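Local coordinates for protein SxtG (Microseira wollei, PDB 6U1R) that is an amidinotransferase of saxitoxin biosynthesis, probably passing an amidino group to an amine acceptor by way of an amidino-cysteine intermediate, at residues D137-L140 with E145-E148; L140-E145 with F219-R224; N155-A160 with P183-A188; P212-A217 with I239-R244. All blocks are in the same frame, centred on the assembly; numbering follows the deposited sequence.

Contact 1. Residues D137-L140 with E145-E148; sequences DVFL and EIIE
The carbonyl oxygen of Leu140 accepts a 2.9 Å bond from Ile147 N in a beta hairpin. The return bond runs from Leu140 N to Ile147 O at 3.0 Å, so the two residues form an antiparallel hydrogen-bonded pair between strands 139-142 and 145-148. Each carbonyl also takes a CA-H contact: Phe139 CA lies 3.2 Å from Ile147 O, and Ile146 CA approaches Leu140 O. On the face that carries Leu140 and Ile147 the two CB atoms face each other at 4.4 Å, and Leu242 of helix 236-245 packs on Leu140.

Phe139 and Glu148, the neighbouring non-hydrogen-bonded pair, send their side chains to the other face. They run side by side in the same direction, ring and carboxylate planes 82° apart, with Glu148 CG 3.8 Å from Phe139 CE1. Glu148 OE2 meets the ring at its edge, in plane. That carboxylate is held by Trp177 NE1 at OE2 and by a salt bridge from Arg164 to OE1, which should favour its charged form and fix its rotation. In Ile146 a chi1 of -61° leaves CG2 opposite the backbone N, and from there this methyl meets the Phe139 ring obliquely, 3.9 Å from CD1.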
loop_
_atom_site.group_PDB
_atom_site.type_symbol
_atom_site.label_atom_id
_atom_site.label_comp_id
_atom_site.label_asym_id
_atom_site.label_seq_id
_atom_site.Cartn_x
_atom_site.Cartn_y
_atom_site.Cartn_z
ATOM N N ASP A 137 -0.630 13.293 8.556
ATOM C CA ASP A 137 -0.315 13.328 7.125
ATOM C C ASP A 137 -0.272 11.941 6.494
ATOM O O ASP A 137 -0.486 11.802 5.284
ATOM C CB ASP A 137 1.053 13.987 6.889
ATOM C CG ASP A 137 1.129 15.418 7.366
ATOM O OD1 ASP A 137 0.081 15.989 7.774
ATOM O OD2 ASP A 137 2.262 15.983 7.328
ATOM N N VAL A 138 0.021 10.914 7.286
ATOM C CA VAL A 138 0.544 9.649 6.784
ATOM C C VAL A 138 -0.556 8.603 6.696
ATOM O O VAL A 138 -0.484 7.681 5.875
ATOM C CB VAL A 138 1.693 9.169 7.698
ATOM C CG1 VAL A 138 2.241 7.805 7.247
ATOM C CG2 VAL A 138 2.799 10.229 7.722
ATOM N N PHE A 139 -1.582 8.734 7.548
ATOM C CA PHE A 139 -2.631 7.731 7.703
ATOM C C PHE A 139 -3.996 8.396 7.787
ATOM O O PHE A 139 -4.133 9.446 8.411
ATOM C CB PHE A 139 -2.500 6.905 8.993
ATOM C CG PHE A 139 -1.128 6.338 9.249
ATOM C CD1 PHE A 139 -0.744 5.158 8.654
ATOM C CD2 PHE A 139 -0.242 6.982 10.092
ATOM C CE1 PHE A 139 0.506 4.606 8.903
ATOM C CE2 PHE A 139 1.029 6.440 10.335
ATOM C CZ PHE A 139 1.393 5.256 9.731
ATOM N N LEU A 140 -4.997 7.740 7.227
ATOM C CA LEU A 140 -6.399 8.046 7.453
ATOM C C LEU A 140 -6.994 6.990 8.365
ATOM O O LEU A 140 -6.726 5.794 8.189
ATOM C CB LEU A 140 -7.196 8.032 6.159
ATOM C CG LEU A 140 -7.068 9.136 5.147
ATOM C CD1 LEU A 140 -7.735 8.625 3.838
ATOM C CD2 LEU A 140 -7.758 10.374 5.685
ATOM N N GLU A 145 -10.690 1.098 10.237
ATOM C CA GLU A 145 -9.618 0.877 9.271
ATOM C C GLU A 145 -8.589 1.999 9.322
ATOM O O GLU A 145 -8.958 3.186 9.314
ATOM C CB GLU A 145 -10.194 0.784 7.858
ATOM C CG GLU A 145 -9.163 0.532 6.768
ATOM C CD GLU A 145 -9.765 0.492 5.378
ATOM O OE1 GLU A 145 -10.909 0.955 5.202
ATOM O OE2 GLU A 145 -9.093 -0.002 4.449
ATOM N N ILE A 146 -7.305 1.620 9.334
ATOM C CA ILE A 146 -6.191 2.553 9.128
ATOM C C ILE A 146 -5.662 2.366 7.698
ATOM O O ILE A 146 -5.349 1.243 7.285
ATOM C CB ILE A 146 -5.091 2.344 10.183
ATOM C CG1 ILE A 146 -5.681 2.608 11.576
ATOM C CG2 ILE A 146 -3.897 3.264 9.920
ATOM C CD1 ILE A 146 -4.750 2.464 12.701
ATOM N N ILE A 147 -5.613 3.455 6.921
ATOM C CA ILE A 147 -5.159 3.442 5.527
ATOM C C ILE A 147 -3.845 4.207 5.427
ATOM O O ILE A 147 -3.771 5.387 5.806
ATOM C CB ILE A 147 -6.206 4.072 4.585
ATOM C CG1 ILE A 147 -7.569 3.398 4.752
ATOM C CG2 ILE A 147 -5.739 3.984 3.124
ATOM C CD1 ILE A 147 -8.703 4.123 4.047
ATOM N N GLU A 148 -2.813 3.554 4.879
ATOM C CA GLU A 148 -1.543 4.229 4.629
ATOM C C GLU A 148 -1.615 4.971 3.300
ATOM O O GLU A 148 -1.867 4.367 2.244
ATOM C CB GLU A 148 -0.376 3.239 4.642
ATOM C CG GLU A 148 -0.339 2.380 5.926
ATOM C CD GLU A 148 0.999 1.714 6.216
ATOM O OE1 GLU A 148 1.947 1.857 5.407
ATOM O OE2 GLU A 148 1.094 1.033 7.268
#

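Contact 2. Residues L140-E145 with F219-R224; sequences LVIGNE and FVRCGR
The first strand of a beta hairpin, 139-142, runs beside strand 219-222, an outer strand within the chain of a separate small sheet, an arrangement consistent with the alpha/beta propeller of the amidinotransferase family. Val141 and Ile142 receive the long side chain of Arg221. The hairpin closes with a type II' turn from Ile142 to Glu145, in which Ile142 N bonds to Glu145 O at 2.9 Å and Gly143 takes the positive phi that this turn requires. The two strands run nearly parallel, 17° apart, but their axes stay 9.0 Å from each other; side chains, not a backbone pairing, fill the distance.

Arg221 does most of the bridging. Its chain is extended through CD and then bends at chi3 (-54°), which brings NH1 to the Val141 carbonyl oxygen, met obliquely. NH1 gives Val141 O a weak bond of 3.0 Å, with an angle of only 130° at the hydrogen. Arg221 CD lies 3.2 Å from the same oxygen. Ile142 CD1 touches Arg221 CD at 3.8 Å as the two side chains cross. The stronger hold on the guanidinium comes from a salt bridge of NH2 with Asp372, while Ser30 OG bonds NH1; together they probably settle its orientation.

At the other end Leu140 CD2 reaches Phe219 CB at 4.3 Å, a looser apolar touch. Leu242 of helix 236-245 packs against both Leu140 and Phe219, and Ile226 of strand 225-229, the antiparallel neighbour of strand 219-222, packs on Ile142 and Phe219.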
loop_
_atom_site.group_PDB
_atom_site.type_symbol
_atom_site.label_atom_id
_atom_site.label_comp_id
_atom_site.label_asym_id
_atom_site.label_seq_id
_atom_site.Cartn_x
_atom_site.Cartn_y
_atom_site.Cartn_z
ATOM N N LEU A 140 -4.997 7.740 7.227
ATOM C CA LEU A 140 -6.399 8.046 7.453
ATOM C C LEU A 140 -6.994 6.990 8.365
ATOM O O LEU A 140 -6.726 5.794 8.189
ATOM C CB LEU A 140 -7.196 8.032 6.159
ATOM C CG LEU A 140 -7.068 9.136 5.147
ATOM C CD1 LEU A 140 -7.735 8.625 3.838
ATOM C CD2 LEU A 140 -7.758 10.374 5.685
ATOM N N VAL A 141 -7.810 7.418 9.322
ATOM C CA VAL A 141 -8.607 6.500 10.127
ATOM C C VAL A 141 -10.046 6.627 9.660
ATOM O O VAL A 141 -10.657 7.695 9.811
ATOM C CB VAL A 141 -8.501 6.785 11.634
ATOM C CG1 VAL A 141 -9.286 5.717 12.399
ATOM C CG2 VAL A 141 -7.075 6.800 12.079
ATOM N N ILE A 142 -10.590 5.542 9.106
ATOM C CA ILE A 142 -11.956 5.504 8.589
ATOM C C ILE A 142 -12.671 4.383 9.339
ATOM O O ILE A 142 -12.558 3.205 8.973
ATOM C CB ILE A 142 -12.021 5.267 7.074
ATOM C CG1 ILE A 142 -11.175 6.288 6.298
ATOM C CG2 ILE A 142 -13.489 5.323 6.593
ATOM C CD1 ILE A 142 -11.583 7.745 6.514
ATOM N N GLY A 143 -13.400 4.728 10.392
ATOM C CA GLY A 143 -14.093 3.696 11.148
ATOM C C GLY A 143 -13.096 2.801 11.867
ATOM O O GLY A 143 -12.330 3.283 12.703
ATOM N N ASN A 144 -13.066 1.510 11.542
ATOM C CA ASN A 144 -12.133 0.584 12.161
ATOM C C ASN A 144 -10.912 0.301 11.283
ATOM O O ASN A 144 -10.151 -0.619 11.593
ATOM C CB ASN A 144 -12.834 -0.738 12.513
ATOM C CG ASN A 144 -13.307 -1.500 11.285
ATOM O OD1 ASN A 144 -13.111 -1.063 10.152
ATOM N ND2 ASN A 144 -13.920 -2.661 11.507
ATOM N N GLU A 145 -10.690 1.098 10.237
ATOM C CA GLU A 145 -9.618 0.877 9.271
ATOM C C GLU A 145 -8.589 1.999 9.322
ATOM O O GLU A 145 -8.958 3.186 9.314
ATOM C CB GLU A 145 -10.194 0.784 7.858
ATOM C CG GLU A 145 -9.163 0.532 6.768
ATOM C CD GLU A 145 -9.765 0.492 5.378
ATOM O OE1 GLU A 145 -10.909 0.955 5.202
ATOM O OE2 GLU A 145 -9.093 -0.002 4.449
ATOM N N PHE A 219 -7.684 15.709 3.819
ATOM C CA PHE A 219 -9.070 15.302 4.041
ATOM C C PHE A 219 -9.473 15.509 5.498
ATOM O O PHE A 219 -8.652 15.358 6.410
ATOM C CB PHE A 219 -9.282 13.833 3.658
ATOM C CG PHE A 219 -8.919 13.532 2.236
ATOM C CD1 PHE A 219 -7.615 13.208 1.897
ATOM C CD2 PHE A 219 -9.869 13.598 1.237
ATOM C CE1 PHE A 219 -7.271 12.949 0.601
ATOM C CE2 PHE A 219 -9.525 13.322 -0.076
ATOM C CZ PHE A 219 -8.226 13.008 -0.397
ATOM N N VAL A 220 -10.744 15.882 5.709
ATOM C CA VAL A 220 -11.346 15.920 7.040
ATOM C C VAL A 220 -12.650 15.133 6.998
ATOM O O VAL A 220 -13.300 15.033 5.953
ATOM C CB VAL A 220 -11.587 17.361 7.548
ATOM C CG1 VAL A 220 -10.284 17.969 7.997
ATOM C CG2 VAL A 220 -12.244 18.220 6.466
ATOM N N ARG A 221 -13.026 14.553 8.146
ATOM C CA ARG A 221 -14.031 13.485 8.208
ATOM C C ARG A 221 -15.303 13.918 8.932
ATOM O O ARG A 221 -15.241 14.345 10.092
ATOM C CB ARG A 221 -13.434 12.267 8.913
ATOM C CG ARG A 221 -12.280 11.585 8.111
ATOM C CD ARG A 221 -11.422 10.642 8.944
ATOM N NE ARG A 221 -10.944 11.379 10.103
ATOM C CZ ARG A 221 -11.077 11.003 11.366
ATOM N NH1 ARG A 221 -11.579 9.807 11.693
ATOM N NH2 ARG A 221 -10.684 11.840 12.315
ATOM N N CYS A 222 -16.456 13.731 8.267
ATOM C CA CYS A 222 -17.787 14.023 8.830
ATOM C C CYS A 222 -18.727 12.822 8.663
ATOM O O CYS A 222 -19.791 12.920 8.051
ATOM C CB CYS A 222 -18.438 15.234 8.168
ATOM S SG CYS A 222 -17.521 16.761 8.404
ATOM N N GLY A 223 -18.352 11.696 9.242
ATOM C CA GLY A 223 -19.149 10.483 9.074
ATOM C C GLY A 223 -19.122 10.013 7.638
ATOM O O GLY A 223 -18.050 9.853 7.037
ATOM N N ARG A 224 -20.309 9.794 7.061
ATOM C CA ARG A 224 -20.404 9.299 5.694
ATOM C C ARG A 224 -19.910 10.302 4.650
ATOM O O ARG A 224 -19.682 9.904 3.501
ATOM C CB ARG A 224 -21.851 8.920 5.358
ATOM C CG ARG A 224 -22.346 7.669 6.054
ATOM C CD ARG A 224 -23.601 7.112 5.407
ATOM N NE ARG A 224 -24.076 5.923 6.118
ATOM C CZ ARG A 224 -23.709 4.673 5.856
ATOM N NH1 ARG A 224 -22.852 4.405 4.879
ATOM N NH2 ARG A 224 -24.217 3.672 6.581
#

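Contact 3. Residues N155-A160 with P183-A188; sequences NRYFEA and PQLFDA
Tyr157 overlaps Leu185 with the CD1 and CE1 atoms of its ring, met obliquely by the Leu185 CD1 methyl, which comes 3.7 Å from Tyr157 CD1 and 3.8 Å from Tyr157 CE1. The two side chains slide past each other in opposite directions. At the far end of the ring Tyr157 OH donates to Pro183 O over 2.7 Å; the oxygen sits at the ring edge, in its plane, while the hydroxyl is tilted 21° from the carbonyl plane. Pro183 O also lies 3.2 Å from Tyr157 CE1, close beside the phenol.

Both segments are mainly loop: 155-160 belongs to the connection from strand 145-148 to helix 164-172. Segment 183-188 is part of the long loop that follows strand 176-179. A type I turn from Arg156 to Glu159 places Tyr157 at its second position and is tied by a side-on salt bridge. In it Arg156 NE meets Glu159 OE1 at 2.9 Å and Arg156 NH2 meets Glu159 OE2 at 2.8 Å, both nearly straight and within 6° of the guanidinium plane. Leu185 adopts positive phi (60°), an unusual backbone for leucine; its N bonds to Glu211 and its carbonyl to Arg154. The dimer interface borders the contact: Phe158 of the second subunit packs on Tyr157, and Trp161 of that subunit meets the Phe186 ring edge-to-face.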
loop_
_atom_site.group_PDB
_atom_site.type_symbol
_atom_site.label_atom_id
_atom_site.label_comp_id
_atom_site.label_asym_id
_atom_site.label_seq_id
_atom_site.Cartn_x
_atom_site.Cartn_y
_atom_site.Cartn_z
ATOM N N ASN A 155 10.791 12.049 0.176
ATOM C CA ASN A 155 11.477 11.919 1.459
ATOM C C ASN A 155 10.603 11.281 2.528
ATOM O O ASN A 155 11.123 10.877 3.573
ATOM C CB ASN A 155 11.961 13.281 1.933
ATOM C CG ASN A 155 13.027 13.855 1.039
ATOM O OD1 ASN A 155 12.720 14.458 0.020
ATOM N ND2 ASN A 155 14.302 13.645 1.401
ATOM N N ARG A 156 9.294 11.202 2.308
ATOM C CA ARG A 156 8.371 10.621 3.279
ATOM C C ARG A 156 7.970 9.186 2.939
ATOM O O ARG A 156 7.063 8.643 3.565
ATOM C CB ARG A 156 7.137 11.536 3.400
ATOM C CG ARG A 156 7.510 13.008 3.586
ATOM C CD ARG A 156 6.309 13.882 3.908
ATOM N NE ARG A 156 5.829 13.687 5.275
ATOM C CZ ARG A 156 4.882 14.423 5.844
ATOM N NH1 ARG A 156 4.311 15.405 5.168
ATOM N NH2 ARG A 156 4.534 14.192 7.107
ATOM N N TYR A 157 8.690 8.536 2.014
ATOM C CA TYR A 157 8.339 7.206 1.511
ATOM C C TYR A 157 8.234 6.165 2.617
ATOM O O TYR A 157 7.462 5.201 2.497
ATOM C CB TYR A 157 9.419 6.754 0.534
ATOM C CG TYR A 157 8.985 5.934 -0.670
ATOM C CD1 TYR A 157 8.030 6.405 -1.555
ATOM C CD2 TYR A 157 9.613 4.737 -0.962
ATOM C CE1 TYR A 157 7.695 5.678 -2.684
ATOM C CE2 TYR A 157 9.297 4.011 -2.069
ATOM C CZ TYR A 157 8.347 4.487 -2.942
ATOM O OH TYR A 157 8.064 3.714 -4.051
ATOM N N PHE A 158 9.044 6.294 3.663
ATOM C CA PHE A 158 9.102 5.319 4.744
ATOM C C PHE A 158 8.645 5.913 6.068
ATOM O O PHE A 158 8.999 5.408 7.141
ATOM C CB PHE A 158 10.519 4.751 4.860
ATOM C CG PHE A 158 10.914 3.917 3.681
ATOM C CD1 PHE A 158 10.320 2.688 3.475
ATOM C CD2 PHE A 158 11.842 4.374 2.751
ATOM C CE1 PHE A 158 10.642 1.904 2.388
ATOM C CE2 PHE A 158 12.162 3.587 1.643
ATOM C CZ PHE A 158 11.564 2.359 1.466
ATOM N N GLU A 159 7.841 6.962 6.019
ATOM C CA GLU A 159 7.455 7.593 7.262
ATOM C C GLU A 159 6.537 6.712 8.098
ATOM O O GLU A 159 6.449 6.926 9.311
ATOM C CB GLU A 159 6.794 8.938 6.979
ATOM C CG GLU A 159 6.751 9.830 8.183
ATOM C CD GLU A 159 6.555 11.288 7.811
ATOM O OE1 GLU A 159 7.249 11.776 6.888
ATOM O OE2 GLU A 159 5.688 11.969 8.417
ATOM N N ALA A 160 5.854 5.723 7.505
ATOM C CA ALA A 160 5.012 4.874 8.341
ATOM C C ALA A 160 5.815 4.000 9.300
ATOM O O ALA A 160 5.233 3.444 10.236
ATOM C CB ALA A 160 4.112 3.981 7.483
ATOM N N PRO A 183 3.426 4.630 -4.481
ATOM C CA PRO A 183 3.699 5.246 -5.787
ATOM C C PRO A 183 5.162 5.110 -6.176
ATOM O O PRO A 183 6.053 4.968 -5.337
ATOM C CB PRO A 183 3.302 6.717 -5.581
ATOM C CG PRO A 183 3.500 6.955 -4.101
ATOM C CD PRO A 183 3.066 5.643 -3.466
ATOM N N GLN A 184 5.395 5.174 -7.491
ATOM C CA GLN A 184 6.740 5.099 -8.051
ATOM C C GLN A 184 7.504 6.403 -7.850
ATOM O O GLN A 184 8.727 6.382 -7.657
ATOM C CB GLN A 184 6.667 4.771 -9.550
ATOM C CG GLN A 184 6.042 3.422 -9.870
ATOM C CD GLN A 184 6.125 3.059 -11.349
ATOM O OE1 GLN A 184 5.436 3.642 -12.197
ATOM N NE2 GLN A 184 6.984 2.113 -11.667
ATOM N N LEU A 185 6.798 7.531 -7.951
ATOM C CA LEU A 185 7.349 8.865 -7.775
ATOM C C LEU A 185 8.463 9.138 -8.787
ATOM O O LEU A 185 9.468 9.781 -8.477
ATOM C CB LEU A 185 7.818 9.086 -6.334
ATOM C CG LEU A 185 6.734 8.837 -5.265
ATOM C CD1 LEU A 185 7.224 9.224 -3.850
ATOM C CD2 LEU A 185 5.465 9.598 -5.606
ATOM N N PHE A 186 8.245 8.682 -10.022
ATOM C CA PHE A 186 9.064 9.119 -11.143
ATOM C C PHE A 186 8.951 10.633 -11.343
ATOM O O PHE A 186 8.005 11.295 -10.894
ATOM C CB PHE A 186 8.624 8.419 -12.440
ATOM C CG PHE A 186 8.909 6.938 -12.504
ATOM C CD1 PHE A 186 9.604 6.263 -11.505
ATOM C CD2 PHE A 186 8.478 6.212 -13.606
ATOM C CE1 PHE A 186 9.863 4.898 -11.614
ATOM C CE2 PHE A 186 8.744 4.859 -13.717
ATOM C CZ PHE A 186 9.438 4.206 -12.728
ATOM N N ASP A 187 9.911 11.181 -12.097
ATOM C CA ASP A 187 9.835 12.593 -12.445
ATOM C C ASP A 187 8.500 12.954 -13.091
ATOM O O ASP A 187 8.038 14.085 -12.941
ATOM C CB ASP A 187 10.982 12.975 -13.387
ATOM C CG ASP A 187 12.320 13.112 -12.680
ATOM O OD1 ASP A 187 12.390 13.060 -11.430
ATOM O OD2 ASP A 187 13.323 13.300 -13.405
ATOM N N ALA A 188 7.866 12.012 -13.804
ATOM C CA ALA A 188 6.597 12.299 -14.474
ATOM C C ALA A 188 5.471 12.702 -13.513
ATOM O O ALA A 188 4.457 13.243 -13.966
ATOM C CB ALA A 188 6.145 11.091 -15.296
#

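Contact 4. Residues P212-A217 with I239-R244; sequences PTFDAA and IEWLQR
A chi1 of 68° sets the Phe214 ring in the crowded position between its own backbone N and carbonyl carbon, while Trp241 CG stands anti to the backbone N (chi1 -174°); the two aromatic side chains meet with Phe214 CE2 3.8 Å from Trp241 CE3. They cross at a slant. The indole carbon lies near the plane of the phenyl ring, at its edge. Next along the rim, Phe214 CZ touches Leu242 CD1 at 4.3 Å, obliquely, so consecutive residues of the helix share the end of one ring. Pro212 adds an apolar touch of its CB on Trp241 CB, 4.3 Å away.

The arrangement packs a loop against helix 236-245, which presents Trp241 and Leu242 to the extended run 212-215 that leads into a short 3-10 turn at Ala216 and Ala217. Asp215, next to Phe214, is a predicted active-site residue and bonds through OD2 to His264 NE2, itself predicted to be catalytic; Thr234 OG1 bonds the Asp215 backbone N. Phe214 also packs on Leu140 of strand 139-142.

The indole NE1 of Trp241 bonds the carbonyl of Trp177 of the second subunit, and His245 stacks on the indole. Pro212 packs against that same Trp177 of the second subunit.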
loop_
_atom_site.group_PDB
_atom_site.type_symbol
_atom_site.label_atom_id
_atom_site.label_comp_id
_atom_site.label_asym_id
_atom_site.label_seq_id
_atom_site.Cartn_x
_atom_site.Cartn_y
_atom_site.Cartn_z
ATOM N N PRO A 212 -1.640 7.730 -8.702
ATOM C CA PRO A 212 -2.405 8.191 -7.527
ATOM C C PRO A 212 -1.494 8.601 -6.376
ATOM O O PRO A 212 -0.691 7.792 -5.906
ATOM C CB PRO A 212 -3.247 6.967 -7.148
ATOM C CG PRO A 212 -3.240 6.065 -8.317
ATOM C CD PRO A 212 -1.999 6.357 -9.104
ATOM N N THR A 213 -1.654 9.841 -5.887
ATOM C CA THR A 213 -0.993 10.296 -4.666
ATOM C C THR A 213 -1.960 11.134 -3.839
ATOM O O THR A 213 -2.774 11.901 -4.380
ATOM C CB THR A 213 0.307 11.123 -4.915
ATOM O OG1 THR A 213 0.043 12.289 -5.711
ATOM C CG2 THR A 213 1.369 10.281 -5.589
ATOM N N PHE A 214 -1.887 10.955 -2.525
ATOM C CA PHE A 214 -2.540 11.881 -1.608
ATOM C C PHE A 214 -1.885 11.793 -0.238
ATOM O O PHE A 214 -1.299 10.767 0.131
ATOM C CB PHE A 214 -4.062 11.626 -1.500
ATOM C CG PHE A 214 -4.455 10.323 -0.834
ATOM C CD1 PHE A 214 -4.535 10.235 0.554
ATOM C CD2 PHE A 214 -4.782 9.203 -1.589
ATOM C CE1 PHE A 214 -4.913 9.061 1.162
ATOM C CE2 PHE A 214 -5.174 8.014 -0.976
ATOM C CZ PHE A 214 -5.242 7.942 0.393
ATOM N N ASP A 215 -1.973 12.906 0.492
ATOM C CA ASP A 215 -1.687 12.953 1.918
ATOM C C ASP A 215 -3.009 12.874 2.674
ATOM O O ASP A 215 -4.002 13.507 2.285
ATOM C CB ASP A 215 -0.983 14.254 2.312
ATOM C CG ASP A 215 0.504 14.268 1.978
ATOM O OD1 ASP A 215 0.951 13.453 1.149
ATOM O OD2 ASP A 215 1.219 15.116 2.550
ATOM N N ALA A 216 -3.013 12.140 3.783
ATOM C CA ALA A 216 -4.262 11.964 4.511
ATOM C C ALA A 216 -4.778 13.292 5.049
ATOM O O ALA A 216 -5.993 13.487 5.178
ATOM C CB ALA A 216 -4.053 10.957 5.643
ATOM N N ALA A 217 -3.881 14.220 5.349
ATOM C CA ALA A 217 -4.298 15.484 5.943
ATOM C C ALA A 217 -4.877 16.463 4.930
ATOM O O ALA A 217 -5.264 17.574 5.324
ATOM C CB ALA A 217 -3.121 16.123 6.673
ATOM N N ILE A 239 -7.559 11.182 -5.203
ATOM C CA ILE A 239 -8.922 11.352 -4.701
ATOM C C ILE A 239 -9.816 10.250 -5.241
ATOM O O ILE A 239 -10.630 9.669 -4.504
ATOM C CB ILE A 239 -9.455 12.745 -5.089
ATOM C CG1 ILE A 239 -8.706 13.841 -4.350
ATOM C CG2 ILE A 239 -10.948 12.867 -4.833
ATOM C CD1 ILE A 239 -8.912 15.207 -4.927
ATOM N N GLU A 240 -9.686 9.959 -6.548
ATOM C CA GLU A 240 -10.472 8.899 -7.182
ATOM C C GLU A 240 -10.191 7.549 -6.536
ATOM O O GLU A 240 -11.108 6.731 -6.335
ATOM C CB GLU A 240 -10.169 8.835 -8.690
ATOM C CG GLU A 240 -11.098 7.897 -9.476
ATOM C CD GLU A 240 -10.703 7.669 -10.940
ATOM O OE1 GLU A 240 -9.612 8.106 -11.381
ATOM O OE2 GLU A 240 -11.501 7.028 -11.657
ATOM N N TRP A 241 -8.923 7.300 -6.185
ATOM C CA TRP A 241 -8.571 6.060 -5.510
ATOM C C TRP A 241 -9.282 5.963 -4.167
ATOM O O TRP A 241 -9.858 4.917 -3.824
ATOM C CB TRP A 241 -7.047 5.933 -5.317
ATOM C CG TRP A 241 -6.726 4.590 -4.751
ATOM C CD1 TRP A 241 -6.404 3.458 -5.459
ATOM C CD2 TRP A 241 -6.755 4.202 -3.362
ATOM N NE1 TRP A 241 -6.243 2.392 -4.594
ATOM C CE2 TRP A 241 -6.452 2.823 -3.306
ATOM C CE3 TRP A 241 -7.010 4.891 -2.163
ATOM C CZ2 TRP A 241 -6.392 2.120 -2.093
ATOM C CZ3 TRP A 241 -6.958 4.190 -0.965
ATOM C CH2 TRP A 241 -6.650 2.816 -0.941
ATOM N N LEU A 242 -9.264 7.046 -3.386
ATOM C CA LEU A 242 -9.894 6.978 -2.066
ATOM C C LEU A 242 -11.404 6.847 -2.189
ATOM O O LEU A 242 -12.033 6.120 -1.411
ATOM C CB LEU A 242 -9.534 8.200 -1.236
ATOM C CG LEU A 242 -10.037 8.207 0.216
ATOM C CD1 LEU A 242 -9.419 7.049 0.993
ATOM C CD2 LEU A 242 -9.716 9.547 0.858
ATOM N N GLN A 243 -12.014 7.539 -3.157
ATOM C CA GLN A 243 -13.457 7.392 -3.325
ATOM C C GLN A 243 -13.816 5.962 -3.704
ATOM O O GLN A 243 -14.801 5.418 -3.191
ATOM C CB GLN A 243 -14.000 8.380 -4.363
ATOM C CG GLN A 243 -15.536 8.268 -4.613
ATOM C CD GLN A 243 -16.403 8.558 -3.375
ATOM O OE1 GLN A 243 -16.906 9.685 -3.203
ATOM N NE2 GLN A 243 -16.613 7.530 -2.530
ATOM N N ARG A 244 -13.021 5.319 -4.559
ATOM C CA ARG A 244 -13.348 3.939 -4.909
ATOM C C ARG A 244 -13.150 3.010 -3.721
ATOM O O ARG A 244 -13.965 2.111 -3.485
ATOM C CB ARG A 244 -12.514 3.444 -6.080
ATOM C CG ARG A 244 -12.860 1.959 -6.376
ATOM C CD ARG A 244 -12.588 1.539 -7.777
ATOM N NE ARG A 244 -13.137 2.480 -8.750
ATOM C CZ ARG A 244 -12.576 2.741 -9.923
ATOM N NH1 ARG A 244 -11.452 2.127 -10.282
ATOM N NH2 ARG A 244 -13.141 3.628 -10.742
#

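How the contacts relate
From the N terminus, contact 1 closes the shortest loop, the hairpin of strands 139-142 and 145-148. Contact 2 starts from that same hairpin and closes a far longer loop, reaching strand 219-222 of the second sheet. Nested within that loop, contact 3 ties two loop segments flanking helix 164-172 and strand 176-179. Contact 4 opens after contact 3 has closed and crosses contact 2, because its helix segment lies beyond strand 219-222. Asp137 links the groups: its side chain forms a salt bridge with Arg156 of contact 3, and its carbonyl probably bonds Ala216 N of contact 4. Contacts 3 and 4 both touch the second subunit.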